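Local coordinates for protein histidine kinase (Paraburkholderia phymatum, PDB 6NB0) that probably catalyses ATP-dependent autophosphorylation of a histidine, the first step of a bacterial two-component phosphorelay, at residues T195-D200 with A210-Q215; R154-A159 with E189-G194; L128-F133 with D170-R175; T162-Q167 with A201-A206. All coordinates share one frame; numbering follows the deposited sequence. Where two conformers were deposited one is given.

In the fold
The four contacts illustrate how an alpha/beta domain changes its chemistry from the middle of a sheet to its margins; all are partly buried, each with a buried and a more exposed part. Contact 1 pairs two neighbouring strands of the five-stranded sheet, with an apolar face against helix 173-189 and a watered face of threonines and serine. Contact 2 touches it, their centres about 10 Å apart, and adds to a little apolar packing a buried arginine that bonds to a loop. Contact 4 uses the far half of strand 196-204, where one hydroxyl and a leucine fasten a loop near the surface. Contact 3, in the two-stranded sheet, combines two backbone bonds with charge, water and a ring face.

Contact 1 of 4, residues T195-D200 with A210-Q215; sequences TTVTLD and ATVSWQ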
loop_
_atom_site.group_PDB
_atom_site.type_symbol
_atom_site.label_atom_id
_atom_site.label_comp_id
_atom_site.label_asym_id
_atom_site.label_seq_id
_atom_site.Cartn_x
_atom_site.Cartn_y
_atom_site.Cartn_z
ATOM N N THR A 195 16.140 -10.376 -22.944
ATOM C CA THR A 195 15.110 -11.396 -22.752
ATOM C C THR A 195 13.760 -10.910 -23.262
ATOM O O THR A 195 13.439 -9.722 -23.196
ATOM C CB THR A 195 15.021 -11.753 -21.252
ATOM O OG1 THR A 195 16.250 -12.389 -20.868
ATOM C CG2 THR A 195 13.839 -12.699 -20.958
ATOM N N THR A 196 12.969 -11.841 -23.793
ATOM C CA THR A 196 11.584 -11.583 -24.170
ATOM C C THR A 196 10.638 -12.112 -23.092
ATOM O O THR A 196 10.685 -13.297 -22.751
ATOM C CB THR A 196 11.253 -12.234 -25.514
ATOM O OG1 THR A 196 12.119 -11.696 -26.516
ATOM C CG2 THR A 196 9.791 -11.960 -25.901
ATOM N N VAL A 197 9.783 -11.234 -22.577
ATOM C CA VAL A 197 8.692 -11.597 -21.666
ATOM C C VAL A 197 7.392 -11.608 -22.458
ATOM O O VAL A 197 7.038 -10.611 -23.092
ATOM C CB VAL A 197 8.611 -10.625 -20.475
ATOM C CG1 VAL A 197 7.364 -10.924 -19.606
ATOM C CG2 VAL A 197 9.902 -10.721 -19.622
ATOM N N THR A 198 6.684 -12.736 -22.449
ATOM C CA THR A 198 5.474 -12.878 -23.252
ATOM C C THR A 198 4.265 -12.958 -22.329
ATOM O O THR A 198 4.246 -13.779 -21.404
ATOM C CB THR A 198 5.550 -14.130 -24.131
ATOM O OG1 THR A 198 6.624 -13.996 -25.068
ATOM C CG2 THR A 198 4.219 -14.376 -24.869
ATOM N N LEU A 199 3.266 -12.107 -22.585
ATOM C CA LEU A 199 1.951 -12.222 -21.965
ATOM C C LEU A 199 1.027 -12.935 -22.947
ATOM O O LEU A 199 0.782 -12.420 -24.050
ATOM C CB LEU A 199 1.410 -10.832 -21.618
ATOM C CG LEU A 199 -0.040 -10.749 -21.108
ATOM C CD1 LEU A 199 -0.219 -11.585 -19.852
ATOM C CD2 LEU A 199 -0.394 -9.296 -20.821
ATOM N N ASP A 200 0.569 -14.133 -22.583
ATOM C CA ASP A 200 -0.436 -14.883 -23.346
ATOM C C ASP A 200 -1.777 -14.700 -22.651
ATOM O O ASP A 200 -1.846 -14.835 -21.427
ATOM C CB ASP A 200 -0.127 -16.385 -23.376
ATOM C CG ASP A 200 1.034 -16.733 -24.255
ATOM O OD1 ASP A 200 1.400 -15.920 -25.115
ATOM O OD2 ASP A 200 1.569 -17.844 -24.096
ATOM N N ALA A 210 -4.522 -15.744 -18.178
ATOM C CA ALA A 210 -3.390 -14.891 -18.543
ATOM C C ALA A 210 -2.129 -15.546 -18.007
ATOM O O ALA A 210 -2.056 -15.862 -16.812
ATOM C CB ALA A 210 -3.536 -13.481 -17.964
ATOM N N THR A 211 -1.143 -15.754 -18.882
ATOM C CA THR A 211 0.100 -16.414 -18.509
ATOM C C THR A 211 1.255 -15.549 -18.976
ATOM O O THR A 211 1.255 -15.082 -20.120
ATOM C CB THR A 211 0.204 -17.811 -19.133
ATOM O OG1 THR A 211 -0.847 -18.632 -18.610
ATOM C CG2 THR A 211 1.553 -18.440 -18.803
ATOM N N VAL A 212 2.217 -15.311 -18.088
ATOM C CA VAL A 212 3.462 -14.644 -18.450
ATOM C C VAL A 212 4.548 -15.713 -18.449
ATOM O O VAL A 212 4.669 -16.472 -17.482
ATOM C CB VAL A 212 3.788 -13.485 -17.492
ATOM C CG1 VAL A 212 5.186 -12.971 -17.740
ATOM C CG2 VAL A 212 2.780 -12.336 -17.658
ATOM N N SER A 213 5.284 -15.830 -19.559
ATOM C CA SER A 213 6.338 -16.824 -19.668
ATOM C C SER A 213 7.622 -16.157 -20.132
ATOM O O SER A 213 7.600 -15.250 -20.970
ATOM C CB SER A 213 5.957 -17.972 -20.618
ATOM O OG SER A 213 5.706 -17.512 -21.930
ATOM N N TRP A 214 8.743 -16.601 -19.565
ATOM C CA TRP A 214 10.017 -15.950 -19.860
ATOM C C TRP A 214 11.162 -16.804 -19.357
ATOM O O TRP A 214 10.992 -17.624 -18.449
ATOM C CB TRP A 214 10.080 -14.549 -19.219
ATOM C CG TRP A 214 10.437 -14.496 -17.758
ATOM C CD1 TRP A 214 11.599 -14.008 -17.219
ATOM C CD2 TRP A 214 9.608 -14.884 -16.635
ATOM N NE1 TRP A 214 11.554 -14.081 -15.836
ATOM C CE2 TRP A 214 10.351 -14.622 -15.455
ATOM C CE3 TRP A 214 8.326 -15.436 -16.513
ATOM C CZ2 TRP A 214 9.843 -14.878 -14.171
ATOM C CZ3 TRP A 214 7.823 -15.691 -15.238
ATOM C CH2 TRP A 214 8.578 -15.416 -14.087
ATOM N N GLN A 215 12.330 -16.622 -19.978
ATOM C CA GLN A 215 13.556 -17.234 -19.480
ATOM C C GLN A 215 14.094 -16.379 -18.336
ATOM O O GLN A 215 14.517 -15.240 -18.547
ATOM C CB GLN A 215 14.583 -17.375 -20.605
ATOM C CG GLN A 215 15.567 -18.488 -20.342
ATOM C CD GLN A 215 14.945 -19.866 -20.510
ATOM O OE1 GLN A 215 15.393 -20.836 -19.900
ATOM N NE2 GLN A 215 13.912 -19.959 -21.348
HETATM O O HOH W 1 16.501 -13.440 -18.339
HETATM O O HOH W 2 12.186 -15.557 -22.579
HETATM O O HOH W 3 8.842 -15.101 -24.062
#
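Val197 and Val212 meet through their CG1 methyls, 3.5 Å apart, on the buried face of a beta hairpin formed by strands 196-204 and 207-214. Both CG1 atoms stand anti to the backbone N (chi1 174° and 170°), which brings the two branches together obliquely across the strands. Val212 sends its other methyl, CG2, to Leu199 CD1, and Val197 CG2 lies 3.9 Å from Trp214 CB, the two side chains running side by side. Ala187 of helix 173-189 packs on Val197, Val212 and Trp214, while the indole NE1 bonds to Ala190 O.

The other face carries Thr198, Asp200, Thr211 and Ser213 and is partly exposed. Between these residues the strands are directly bonded: Thr198 pairs with Ser213 and Asp200 with Thr211, Asp200 N reaching Thr211 O at 2.7 Å. Toward Gln215 the strands part and water takes over. One molecule joins Thr196 O to Gln215 N; another spans Thr195 OG1, which also bonds to Ala192, and Gln215 O, at 2.8 and 2.7 Å from the water oxygen. The chemistry thus implies an amphipathic hairpin, apolar where it meets the helix and hydrated where its end frays.

Contact 2 of 4, residues R154-A159 with E189-G194; sequences RGIVLA and EASASG
Gly155 and Ser193 bring the backbones to within 4.7 Å between CA atoms, and a single main-chain bond ties them: Gly194 N donates to Gly155 O at 2.8 Å, tilted 45° out of the carbonyl plane. Gly155 has positive phi (71°) and ends helix 135-154 in a Schellman motif, turning the chain toward strand 157-161. The segment 189-194 likewise leaves a helix, 173-189, and leads into strand 196-204. Two helix-to-strand connections of the alpha/beta domain are therefore joined here, just before their strands become parallel neighbours in the sheet.

Arg154 carries the polar part. Bent at both chi2 and chi3, its chain folds over so that the guanidinium edge faces the loop. NH2 donates to two carbonyls, Glu189 O at 2.8 Å and Ser191 O at 2.9 Å, both near the guanidinium plane. NH1 forms a salt bridge to Glu189 OE1 at 3.0 Å, meeting it from above a carboxylate turned 61° from the guanidinium. That carboxylate is further held by His228 and the backbone of Val229 and Leu230, and Pro227 O takes another bond from NH1. Beside this polar group, Ile156 CD1 packs 3.6 Å from Ser191 CB.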
loop_
_atom_site.group_PDB
_atom_site.type_symbol
_atom_site.label_atom_id
_atom_site.label_comp_id
_atom_site.label_asym_id
_atom_site.label_seq_id
_atom_site.Cartn_x
_atom_site.Cartn_y
_atom_site.Cartn_z
ATOM N N ARG A 154 15.211 -1.635 -18.994
ATOM C CA ARG A 154 15.946 -2.860 -18.699
ATOM C C ARG A 154 16.303 -3.653 -19.953
ATOM O O ARG A 154 16.908 -4.734 -19.846
ATOM C CB ARG A 154 15.126 -3.739 -17.740
ATOM C CG ARG A 154 15.014 -3.203 -16.315
ATOM C CD ARG A 154 16.265 -3.589 -15.513
ATOM N NE ARG A 154 16.312 -5.033 -15.332
ATOM C CZ ARG A 154 15.773 -5.671 -14.293
ATOM N NH1 ARG A 154 15.188 -4.970 -13.327
ATOM N NH2 ARG A 154 15.817 -7.004 -14.223
ATOM N N GLY A 155 15.953 -3.147 -21.139
ATOM C CA GLY A 155 16.290 -3.862 -22.358
ATOM C C GLY A 155 15.484 -5.126 -22.573
ATOM O O GLY A 155 15.913 -6.011 -23.321
ATOM N N ILE A 156 14.308 -5.214 -21.978
ATOM C CA ILE A 156 13.447 -6.400 -22.067
ATOM C C ILE A 156 12.402 -6.166 -23.144
ATOM O O ILE A 156 11.749 -5.111 -23.167
ATOM C CB ILE A 156 12.783 -6.704 -20.712
ATOM C CG1 ILE A 156 13.818 -6.769 -19.574
ATOM C CG2 ILE A 156 11.939 -7.984 -20.777
ATOM C CD1 ILE A 156 14.983 -7.657 -19.863
ATOM N N VAL A 157 12.235 -7.145 -24.035
ATOM C CA VAL A 157 11.216 -7.080 -25.080
ATOM C C VAL A 157 9.935 -7.668 -24.506
ATOM O O VAL A 157 9.957 -8.761 -23.923
ATOM C CB VAL A 157 11.671 -7.841 -26.340
ATOM C CG1 VAL A 157 10.564 -7.873 -27.400
ATOM C CG2 VAL A 157 12.953 -7.190 -26.915
ATOM N N LEU A 158 8.829 -6.933 -24.621
ATOM C CA LEU A 158 7.522 -7.448 -24.228
ATOM C C LEU A 158 6.758 -7.899 -25.462
ATOM O O LEU A 158 6.730 -7.193 -26.473
ATOM C CB LEU A 158 6.704 -6.389 -23.477
ATOM C CG LEU A 158 7.321 -5.808 -22.197
ATOM C CD1 LEU A 158 6.334 -4.839 -21.516
ATOM C CD2 LEU A 158 7.739 -6.930 -21.230
ATOM N N ALA A 159 6.105 -9.060 -25.367
ATOM C CA ALA A 159 5.301 -9.575 -26.469
ATOM C C ALA A 159 3.927 -9.914 -25.930
ATOM O O ALA A 159 3.795 -10.437 -24.817
ATOM C CB ALA A 159 5.927 -10.819 -27.144
ATOM N N GLU A 189 11.353 -7.777 -13.887
ATOM C CA GLU A 189 12.350 -7.612 -12.822
ATOM C C GLU A 189 13.272 -8.812 -12.751
ATOM O O GLU A 189 14.469 -8.680 -12.445
ATOM C CB GLU A 189 11.659 -7.392 -11.465
ATOM C CG GLU A 189 11.024 -6.000 -11.284
ATOM C CD GLU A 189 12.024 -4.956 -10.789
ATOM O OE1 GLU A 189 13.236 -5.113 -11.047
ATOM O OE2 GLU A 189 11.601 -3.971 -10.157
ATOM N N ALA A 190 12.740 -9.988 -13.055
ATOM C CA ALA A 190 13.510 -11.224 -13.066
ATOM C C ALA A 190 14.005 -11.592 -14.466
ATOM O O ALA A 190 14.135 -12.783 -14.789
ATOM C CB ALA A 190 12.668 -12.357 -12.475
ATOM N N SER A 191 14.303 -10.593 -15.307
ATOM C CA SER A 191 14.849 -10.831 -16.640
ATOM C C SER A 191 16.153 -10.072 -16.833
ATOM O O SER A 191 16.320 -8.959 -16.327
ATOM C CB SER A 191 13.854 -10.403 -17.744
ATOM O OG SER A 191 12.691 -11.221 -17.766
ATOM N N ALA A 192 17.063 -10.676 -17.603
ATOM C CA ALA A 192 18.285 -10.022 -18.043
ATOM C C ALA A 192 18.044 -9.313 -19.377
ATOM O O ALA A 192 17.158 -9.685 -20.143
ATOM C CB ALA A 192 19.435 -11.031 -18.202
ATOM N N SER A 193 18.872 -8.299 -19.649
ATOM C CA SER A 193 18.794 -7.541 -20.902
ATOM C C SER A 193 18.680 -8.460 -22.117
ATOM O O SER A 193 19.432 -9.435 -22.256
ATOM C CB SER A 193 20.039 -6.646 -21.038
ATOM O OG SER A 193 20.002 -5.914 -22.265
ATOM N N GLY A 194 17.749 -8.127 -23.024
ATOM C CA GLY A 194 17.574 -8.892 -24.247
ATOM C C GLY A 194 16.602 -10.053 -24.143
ATOM O O GLY A 194 16.275 -10.665 -25.167
#

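Contact 3 of 4, residues L128-F133 with D170-R175; sequences LKRAPF and DGDRER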
loop_
_atom_site.group_PDB
_atom_site.type_symbol
_atom_site.label_atom_id
_atom_site.label_comp_id
_atom_site.label_asym_id
_atom_site.label_seq_id
_atom_site.Cartn_x
_atom_site.Cartn_y
_atom_site.Cartn_z
ATOM N N LEU A 128 -16.605 -5.782 -4.457
ATOM C CA LEU A 128 -17.670 -4.794 -4.507
ATOM C C LEU A 128 -17.818 -4.141 -5.869
ATOM O O LEU A 128 -18.912 -3.662 -6.190
ATOM C CB LEU A 128 -17.436 -3.713 -3.445
ATOM N N LYS A 129 -16.764 -4.122 -6.683
ATOM C CA LYS A 129 -16.792 -3.408 -7.959
ATOM C C LYS A 129 -16.623 -4.410 -9.095
ATOM O O LYS A 129 -15.519 -4.858 -9.355
ATOM C CB LYS A 129 -15.702 -2.340 -8.000
ATOM C CG LYS A 129 -15.772 -1.353 -6.846
ATOM C CD LYS A 129 -14.461 -0.588 -6.681
ATOM C CE LYS A 129 -14.248 0.421 -7.792
ATOM N NZ LYS A 129 -12.897 1.040 -7.688
ATOM N N ARG A 130 -17.712 -4.794 -9.751
ATOM C CA ARG A 130 -17.671 -5.559 -10.991
ATOM C C ARG A 130 -18.409 -4.756 -12.048
ATOM O O ARG A 130 -19.507 -4.272 -11.782
ATOM C CB ARG A 130 -18.336 -6.930 -10.829
ATOM C CG ARG A 130 -17.756 -7.794 -9.726
ATOM C CD ARG A 130 -16.384 -8.304 -10.108
ATOM N NE ARG A 130 -15.817 -9.155 -9.071
ATOM C CZ ARG A 130 -15.174 -8.708 -7.998
ATOM N NH1 ARG A 130 -15.013 -7.406 -7.809
ATOM N NH2 ARG A 130 -14.690 -9.568 -7.112
ATOM N N ALA A 131 -17.813 -4.591 -13.228
ATOM C CA ALA A 131 -18.495 -3.895 -14.310
ATOM C C ALA A 131 -17.885 -4.356 -15.633
ATOM O O ALA A 131 -16.694 -4.666 -15.679
ATOM C CB ALA A 131 -18.393 -2.367 -14.181
ATOM N N PRO A 132 -18.685 -4.420 -16.699
ATOM C CA PRO A 132 -18.160 -4.974 -17.961
ATOM C C PRO A 132 -17.136 -4.036 -18.580
ATOM O O PRO A 132 -17.301 -2.816 -18.562
ATOM C CB PRO A 132 -19.411 -5.115 -18.847
ATOM C CG PRO A 132 -20.454 -4.281 -18.233
ATOM C CD PRO A 132 -20.118 -4.111 -16.760
ATOM N N PHE A 133 -16.075 -4.616 -19.134
ATOM C CA PHE A 133 -15.050 -3.835 -19.812
ATOM C C PHE A 133 -14.424 -4.695 -20.895
ATOM O O PHE A 133 -14.480 -5.930 -20.854
ATOM C CB PHE A 133 -13.950 -3.335 -18.842
ATOM C CG PHE A 133 -13.116 -4.444 -18.279
ATOM C CD1 PHE A 133 -11.953 -4.853 -18.923
ATOM C CD2 PHE A 133 -13.516 -5.108 -17.126
ATOM C CE1 PHE A 133 -11.193 -5.898 -18.428
ATOM C CE2 PHE A 133 -12.756 -6.167 -16.617
ATOM C CZ PHE A 133 -11.599 -6.554 -17.260
ATOM N N ASP A 170 -17.033 -9.063 -17.134
ATOM C CA ASP A 170 -17.654 -8.381 -15.995
ATOM C C ASP A 170 -16.701 -8.575 -14.821
ATOM O O ASP A 170 -16.737 -9.583 -14.125
ATOM C CB ASP A 170 -19.038 -8.951 -15.716
ATOM C CG ASP A 170 -19.760 -8.221 -14.579
ATOM O OD1 ASP A 170 -19.452 -7.035 -14.331
ATOM O OD2 ASP A 170 -20.623 -8.847 -13.929
ATOM N N GLY A 171 -15.819 -7.606 -14.606
ATOM C CA GLY A 171 -14.794 -7.756 -13.594
ATOM C C GLY A 171 -14.453 -6.429 -12.951
ATOM O O GLY A 171 -14.995 -5.376 -13.300
ATOM N N ASP A 172 -13.535 -6.489 -11.993
ATOM C CA ASP A 172 -13.061 -5.280 -11.318
ATOM C C ASP A 172 -11.879 -4.798 -12.146
ATOM O O ASP A 172 -10.754 -5.268 -11.975
ATOM C CB ASP A 172 -12.674 -5.587 -9.877
ATOM C CG ASP A 172 -12.272 -4.353 -9.092
ATOM O OD1 ASP A 172 -11.698 -3.420 -9.676
ATOM O OD2 ASP A 172 -12.515 -4.325 -7.872
ATOM N N ARG A 173 -12.139 -3.906 -13.110
ATOM C CA ARG A 173 -11.107 -3.635 -14.111
ATOM C C ARG A 173 -9.840 -3.101 -13.460
ATOM O O ARG A 173 -8.734 -3.499 -13.830
ATOM C CB ARG A 173 -11.588 -2.640 -15.168
ATOM C CG ARG A 173 -10.565 -2.464 -16.305
ATOM C CD ARG A 173 -10.981 -1.351 -17.284
ATOM N NE ARG A 173 -10.123 -1.358 -18.477
ATOM C CZ ARG A 173 -8.921 -0.791 -18.551
ATOM N NH1 ARG A 173 -8.402 -0.159 -17.495
ATOM N NH2 ARG A 173 -8.231 -0.860 -19.675
ATOM N N GLU A 174 -9.986 -2.202 -12.485
ATOM C CA GLU A 174 -8.789 -1.605 -11.892
ATOM C C GLU A 174 -7.951 -2.654 -11.160
ATOM O O GLU A 174 -6.721 -2.646 -11.263
ATOM C CB GLU A 174 -9.177 -0.457 -10.963
ATOM C CG GLU A 174 -7.995 0.424 -10.512
ATOM C CD GLU A 174 -7.014 -0.271 -9.553
ATOM O OE1 GLU A 174 -7.454 -0.904 -8.571
ATOM O OE2 GLU A 174 -5.793 -0.191 -9.791
ATOM N N ARG A 175 -8.584 -3.555 -10.397
ATOM C CA ARG A 175 -7.804 -4.596 -9.710
ATOM C C ARG A 175 -7.182 -5.582 -10.696
ATOM O O ARG A 175 -6.047 -6.025 -10.504
ATOM C CB ARG A 175 -8.688 -5.354 -8.712
ATOM C CG ARG A 175 -9.203 -4.506 -7.563
ATOM C CD ARG A 175 -8.107 -3.913 -6.709
ATOM N NE ARG A 175 -8.664 -3.431 -5.446
ATOM C CZ ARG A 175 -8.030 -2.647 -4.573
ATOM N NH1 ARG A 175 -8.650 -2.286 -3.452
ATOM N NH2 ARG A 175 -6.797 -2.204 -4.817
HETATM O O HOH W 4 -11.504 -1.128 -8.318
HETATM O O HOH W 5 -14.451 -5.206 -6.261
#
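Phe133 receives Arg173 over one face of its ring: the aliphatic CG of the arginine sits 3.8 Å from the ring centroid, only 13° off the normal, a CH-pi contact. Arg173 CB lies over the same face, near Phe133 CD2. Extended from CG to NE, the arginine runs across the ring and on to a salt bridge with Glu141, its guanidinium turned 81° from the aromatic plane. The ring edge, meanwhile, looks at Gly171 CA and Ala131 O.

Next to this pairing, strands 131-134 and 168-171 form a short antiparallel sheet. Ala131 N donates to Gly171 O at 2.9 Å and Gly171 N returns a longer bond to Ala131 O, while Pro132 and Asp170 lie side by side on one face of it.

On the other flank of Gly171, Asp172 serves as the N-cap of helix 173-189, its OD1 accepting from Arg175 N at 3.2 Å. The backbone N of Asp172 is bonded to His261 NE2. In the conformer described, Arg130 crosses Asp172 at about a right angle, and their salt bridge, Arg130 NH1 to Asp172 OD2, is long at 4.0 Å; NH1 also bonds to Lys129 O, and NH2 to Leu126 O. The amine of Lys129 reaches the cap through a water that lies 2.7 Å from both Lys129 NZ and Asp172 OD1. With the helix N-terminus, a water-bridged lysine and a more distant arginine nearby, the carboxylate of Asp172 is probably favoured as an anion.

Contact 4 of 4, residues T162-Q167 with A201-A206; sequences TPLAAQ and ADVDTA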
loop_
_atom_site.group_PDB
_atom_site.type_symbol
_atom_site.label_atom_id
_atom_site.label_comp_id
_atom_site.label_asym_id
_atom_site.label_seq_id
_atom_site.Cartn_x
_atom_site.Cartn_y
_atom_site.Cartn_z
ATOM N N THR A 162 -2.411 -12.846 -28.120
ATOM C CA THR A 162 -3.795 -13.047 -27.739
ATOM C C THR A 162 -4.648 -13.007 -28.994
ATOM O O THR A 162 -4.344 -12.240 -29.918
ATOM C CB THR A 162 -4.300 -12.004 -26.731
ATOM O OG1 THR A 162 -5.642 -12.331 -26.357
ATOM C CG2 THR A 162 -4.274 -10.569 -27.306
ATOM N N PRO A 163 -5.664 -13.868 -29.083
ATOM C CA PRO A 163 -6.703 -13.706 -30.109
ATOM C C PRO A 163 -7.811 -12.749 -29.695
ATOM O O PRO A 163 -8.710 -12.474 -30.494
ATOM C CB PRO A 163 -7.246 -15.134 -30.258
ATOM C CG PRO A 163 -7.174 -15.677 -28.828
ATOM C CD PRO A 163 -5.851 -15.103 -28.291
ATOM N N LEU A 164 -7.764 -12.211 -28.479
ATOM C CA LEU A 164 -8.859 -11.384 -27.989
ATOM C C LEU A 164 -8.943 -10.075 -28.774
ATOM O O LEU A 164 -7.936 -9.390 -28.985
ATOM C CB LEU A 164 -8.675 -11.105 -26.495
ATOM C CG LEU A 164 -8.656 -12.338 -25.582
ATOM C CD1 LEU A 164 -8.362 -11.929 -24.127
ATOM C CD2 LEU A 164 -9.968 -13.130 -25.685
ATOM N N ALA A 165 -10.148 -9.740 -29.214
ATOM C CA ALA A 165 -10.410 -8.506 -29.945
ATOM C C ALA A 165 -11.530 -7.737 -29.251
ATOM O O ALA A 165 -11.264 -6.730 -28.585
ATOM C CB ALA A 165 -10.762 -8.805 -31.405
ATOM N N ALA A 166 -12.774 -8.214 -29.360
ATOM C CA ALA A 166 -13.922 -7.509 -28.793
ATOM C C ALA A 166 -14.433 -8.101 -27.478
ATOM O O ALA A 166 -15.390 -7.556 -26.905
ATOM C CB ALA A 166 -15.070 -7.460 -29.807
ATOM N N GLN A 167 -13.825 -9.182 -26.977
ATOM C CA GLN A 167 -14.365 -9.865 -25.804
ATOM C C GLN A 167 -14.439 -8.931 -24.608
ATOM O O GLN A 167 -13.555 -8.105 -24.395
ATOM C CB GLN A 167 -13.498 -11.076 -25.430
ATOM C CG GLN A 167 -13.723 -12.292 -26.320
ATOM C CD GLN A 167 -12.899 -12.257 -27.607
ATOM O OE1 GLN A 167 -12.259 -11.250 -27.935
ATOM N NE2 GLN A 167 -12.908 -13.371 -28.334
ATOM N N ALA A 201 -2.842 -14.430 -23.409
ATOM C CA ALA A 201 -4.143 -14.266 -22.751
ATOM C C ALA A 201 -5.262 -14.713 -23.672
ATOM O O ALA A 201 -5.232 -14.425 -24.869
ATOM C CB ALA A 201 -4.389 -12.815 -22.331
ATOM N N ASP A 202 -6.255 -15.403 -23.112
ATOM C CA ASP A 202 -7.393 -15.900 -23.884
ATOM C C ASP A 202 -8.538 -16.142 -22.908
ATOM O O ASP A 202 -8.360 -16.097 -21.686
ATOM C CB ASP A 202 -7.018 -17.178 -24.658
ATOM C CG ASP A 202 -7.907 -17.433 -25.882
ATOM O OD1 ASP A 202 -8.873 -16.670 -26.129
ATOM O OD2 ASP A 202 -7.641 -18.424 -26.602
ATOM N N VAL A 203 -9.704 -16.441 -23.456
ATOM C CA VAL A 203 -10.833 -16.880 -22.653
ATOM C C VAL A 203 -11.210 -18.283 -23.088
ATOM O O VAL A 203 -11.035 -18.678 -24.246
ATOM C CB VAL A 203 -12.035 -15.922 -22.784
ATOM C CG1 VAL A 203 -11.663 -14.540 -22.227
ATOM C CG2 VAL A 203 -12.444 -15.831 -24.248
ATOM N N ASP A 204 -11.734 -19.045 -22.141
ATOM C CA ASP A 204 -12.256 -20.367 -22.423
ATOM C C ASP A 204 -13.450 -20.568 -21.513
ATOM O O ASP A 204 -13.299 -20.511 -20.289
ATOM C CB ASP A 204 -11.215 -21.465 -22.196
ATOM C CG ASP A 204 -11.763 -22.846 -22.560
ATOM O OD1 ASP A 204 -11.618 -23.276 -23.730
ATOM O OD2 ASP A 204 -12.384 -23.484 -21.686
ATOM N N THR A 205 -14.624 -20.776 -22.117
ATOM C CA THR A 205 -15.893 -20.915 -21.410
ATOM C C THR A 205 -16.042 -19.796 -20.377
ATOM O O THR A 205 -16.155 -18.624 -20.751
ATOM C CB THR A 205 -15.988 -22.316 -20.791
ATOM O OG1 THR A 205 -15.427 -23.262 -21.716
ATOM C CG2 THR A 205 -17.415 -22.704 -20.585
ATOM N N ALA A 206 -15.994 -20.115 -19.086
ATOM C CA ALA A 206 -16.272 -19.121 -18.055
ATOM C C ALA A 206 -15.013 -18.449 -17.481
ATOM O O ALA A 206 -15.120 -17.701 -16.499
ATOM C CB ALA A 206 -17.091 -19.764 -16.931
#
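Leu164 directs its side chain onto strand 196-204, and its atoms can be followed outward. From CB, CG lies anti to the carbonyl carbon (chi1 -61°) and comes to 4.1 Å from Ala201 O. There the chain forks: CD1 rests over the backbone of Ala201 and Asp202, with Ala201 CB a little beyond, whereas CD2 ends 3.9 Å from Val203 CG2 in an oblique apolar contact.

The polar counterpart is Thr162. Its OG1, anti to the backbone N (chi1 -177°), donates to Ala201 O at 2.6 Å, approaching from above the carbonyl plane. Thr162 OG1 in turn accepts from Leu164 N at 3.0 Å, closing an ST turn at the start of the loop. One hydroxyl thus holds both the strand and its own loop. Pro163, between them, crosses Asp202 at about a right angle in the conformer described, with CG 3.3 Å from Asp202 OD1, which also accepts from Val203 N.

The loop 162-167 links strand 157-161 of the main sheet to strand 168-171 of the small one. Helix 135-154 lies close by: its Leu139 packs on both Leu164 and Ala201, Leu135 touches Val203, and Arg136 bonds to Leu164 O, while strand 207-214 flanks Asp202 through Arg209.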